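Local coordinates for putative tetR family transcription regulator (Shewanella loihica, PDB 3PPB), which probably binds DNA through a helix-turn-helix motif and regulates transcription, at residues L19-S24 with T32-R37. Residues are numbered along the deposited sequence; the frame is centred on the assembly and turned at random.
Sequences LQLFVS and TATIAR
L21 reaches from helix 10-24 onto helix 32-39 and meets two consecutive residues there. Its CD1 methyl lies 3.8 Å from CG2 of T34 and 3.9 Å from CA of I35, so one branch touches a side chain and the backbone of the facing helix together. CG1 of I35 follows at 4.0 Å from the same CD1. T34 offers this methyl because CG2 stands anti to the backbone N; OG1 is turned instead beside that N (chi1 -56°) and shares a hydrogen bond with OG of S31, just ahead of the helix.

The second apolar meeting is between F22 and I35, whose side chains run at about a right angle to each other. I35 is extended past CG1 (chi2 170°), which carries its CD1 to 3.8 Å from CE1 of F22, with CZ almost as near.

What joins the segments is thus van der Waals packing of mostly buried side chains. Within 19-24, O of Q20 accepts twice from S24, from its backbone N and from OG at 2.9 Å, the hydroxyl standing above the carbonyl plane close to the helix end.

These are the first two helices of the N-terminal DNA-binding domain, and 32-37 falls in the predicted helix-turn-helix. The axes of 19-24 and 32-37 come within 10.5 Å of each other, crossing obliquely with N-to-C directions 137° apart. Helix 43-49 completes the three-helix bundle, its L46 packing on I35, while helix 53-74 (L56 on I35, L57 and L60 on F22) and helix 101-110, whose Y110 hydrogen-bonds to F22 O, link it to the rest of the chain.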
loop_
_atom_site.group_PDB
_atom_site.type_symbol
_atom_site.label_atom_id
_atom_site.label_comp_id
_atom_site.label_asym_id
_atom_site.label_seq_id
_atom_site.Cartn_x
_atom_site.Cartn_y
_atom_site.Cartn_z
ATOM N N LEU A 19 14.839 -11.978 -4.517
ATOM C CA LEU A 19 14.415 -10.578 -4.403
ATOM C C LEU A 19 14.117 -10.012 -5.787
ATOM O O LEU A 19 13.037 -9.461 -5.997
ATOM C CB LEU A 19 15.479 -9.727 -3.676
ATOM C CG LEU A 19 15.230 -8.204 -3.630
ATOM C CD1 LEU A 19 14.156 -7.837 -2.602
ATOM C CD2 LEU A 19 16.509 -7.457 -3.327
ATOM N N GLN A 20 15.056 -10.185 -6.737
ATOM C CA GLN A 20 14.892 -9.737 -8.116
ATOM C C GLN A 20 13.638 -10.351 -8.762
ATOM O O GLN A 20 12.820 -9.628 -9.331
ATOM C CB GLN A 20 16.136 -10.087 -8.954
ATOM C CG GLN A 20 17.382 -9.289 -8.601
ATOM N N LEU A 21 13.479 -11.674 -8.656
ATOM C CA LEU A 21 12.376 -12.376 -9.311
ATOM C C LEU A 21 11.021 -12.121 -8.669
ATOM O O LEU A 21 10.048 -11.963 -9.406
ATOM C CB LEU A 21 12.650 -13.883 -9.389
ATOM C CG LEU A 21 13.799 -14.304 -10.310
ATOM C CD1 LEU A 21 14.209 -15.721 -10.041
ATOM C CD2 LEU A 21 13.426 -14.141 -11.795
ATOM N N PHE A 22 10.941 -12.065 -7.320
ATOM C CA PHE A 22 9.675 -11.785 -6.629
ATOM C C PHE A 22 9.170 -10.381 -6.976
ATOM O O PHE A 22 7.969 -10.138 -6.921
ATOM C CB PHE A 22 9.802 -11.945 -5.102
ATOM C CG PHE A 22 9.978 -13.354 -4.583
ATOM C CD1 PHE A 22 9.666 -14.452 -5.380
ATOM C CD2 PHE A 22 10.425 -13.583 -3.288
ATOM C CE1 PHE A 22 9.809 -15.751 -4.893
ATOM C CE2 PHE A 22 10.566 -14.879 -2.798
ATOM C CZ PHE A 22 10.271 -15.961 -3.609
ATOM N N VAL A 23 10.069 -9.478 -7.372
ATOM C CA VAL A 23 9.661 -8.130 -7.755
ATOM C C VAL A 23 9.244 -8.107 -9.244
ATOM O O VAL A 23 8.191 -7.563 -9.562
ATOM C CB VAL A 23 10.779 -7.102 -7.449
ATOM C CG1 VAL A 23 10.612 -5.818 -8.267
ATOM C CG2 VAL A 23 10.841 -6.805 -5.960
ATOM N N SER A 24 10.073 -8.667 -10.151
ATOM C CA SER A 24 9.779 -8.607 -11.587
ATOM C C SER A 24 8.701 -9.590 -12.042
ATOM O O SER A 24 8.003 -9.285 -13.005
ATOM C CB SER A 24 11.045 -8.813 -12.408
ATOM O OG SER A 24 11.736 -9.982 -11.999
ATOM N N THR A 32 10.696 -22.100 -7.862
ATOM C CA THR A 32 11.934 -22.394 -7.131
ATOM C C THR A 32 13.046 -22.827 -8.108
ATOM O O THR A 32 14.219 -22.547 -7.836
ATOM C CB THR A 32 11.693 -23.462 -6.062
ATOM O OG1 THR A 32 10.801 -24.426 -6.583
ATOM C CG2 THR A 32 11.099 -22.897 -4.783
ATOM N N ALA A 33 12.675 -23.489 -9.245
ATOM C CA ALA A 33 13.618 -23.938 -10.293
ATOM C C ALA A 33 14.285 -22.726 -10.934
ATOM O O ALA A 33 15.514 -22.689 -11.044
ATOM C CB ALA A 33 12.904 -24.780 -11.352
ATOM N N THR A 34 13.479 -21.703 -11.282
ATOM C CA THR A 34 13.974 -20.440 -11.832
ATOM C C THR A 34 14.912 -19.768 -10.830
ATOM O O THR A 34 15.992 -19.355 -11.231
ATOM C CB THR A 34 12.819 -19.515 -12.208
ATOM O OG1 THR A 34 11.955 -20.175 -13.122
ATOM C CG2 THR A 34 13.298 -18.209 -12.818
ATOM N N ILE A 35 14.533 -19.696 -9.539
ATOM C CA ILE A 35 15.357 -19.065 -8.493
ATOM C C ILE A 35 16.708 -19.758 -8.415
ATOM O O ILE A 35 17.733 -19.079 -8.484
ATOM C CB ILE A 35 14.685 -19.034 -7.091
ATOM C CG1 ILE A 35 13.326 -18.276 -7.112
ATOM C CG2 ILE A 35 15.652 -18.433 -6.048
ATOM C CD1 ILE A 35 12.444 -18.392 -5.781
ATOM N N ALA A 36 16.700 -21.107 -8.275
ATOM C CA ALA A 36 17.904 -21.933 -8.165
ATOM C C ALA A 36 18.832 -21.717 -9.353
ATOM O O ALA A 36 20.012 -21.420 -9.139
ATOM C CB ALA A 36 17.531 -23.405 -8.049
ATOM N N ARG A 37 18.294 -21.816 -10.595
ATOM C CA ARG A 37 19.041 -21.634 -11.841
ATOM C C ARG A 37 19.679 -20.252 -11.917
ATOM O O ARG A 37 20.897 -20.153 -12.123
ATOM C CB ARG A 37 18.127 -21.845 -13.057
ATOM C CG ARG A 37 18.864 -21.804 -14.407
ATOM C CD ARG A 37 17.946 -22.017 -15.600
ATOM N NE ARG A 37 16.902 -20.991 -15.719
ATOM C CZ ARG A 37 15.624 -21.193 -15.418
ATOM N NH1 ARG A 37 15.220 -22.374 -14.963
ATOM N NH2 ARG A 37 14.740 -20.215 -15.563
#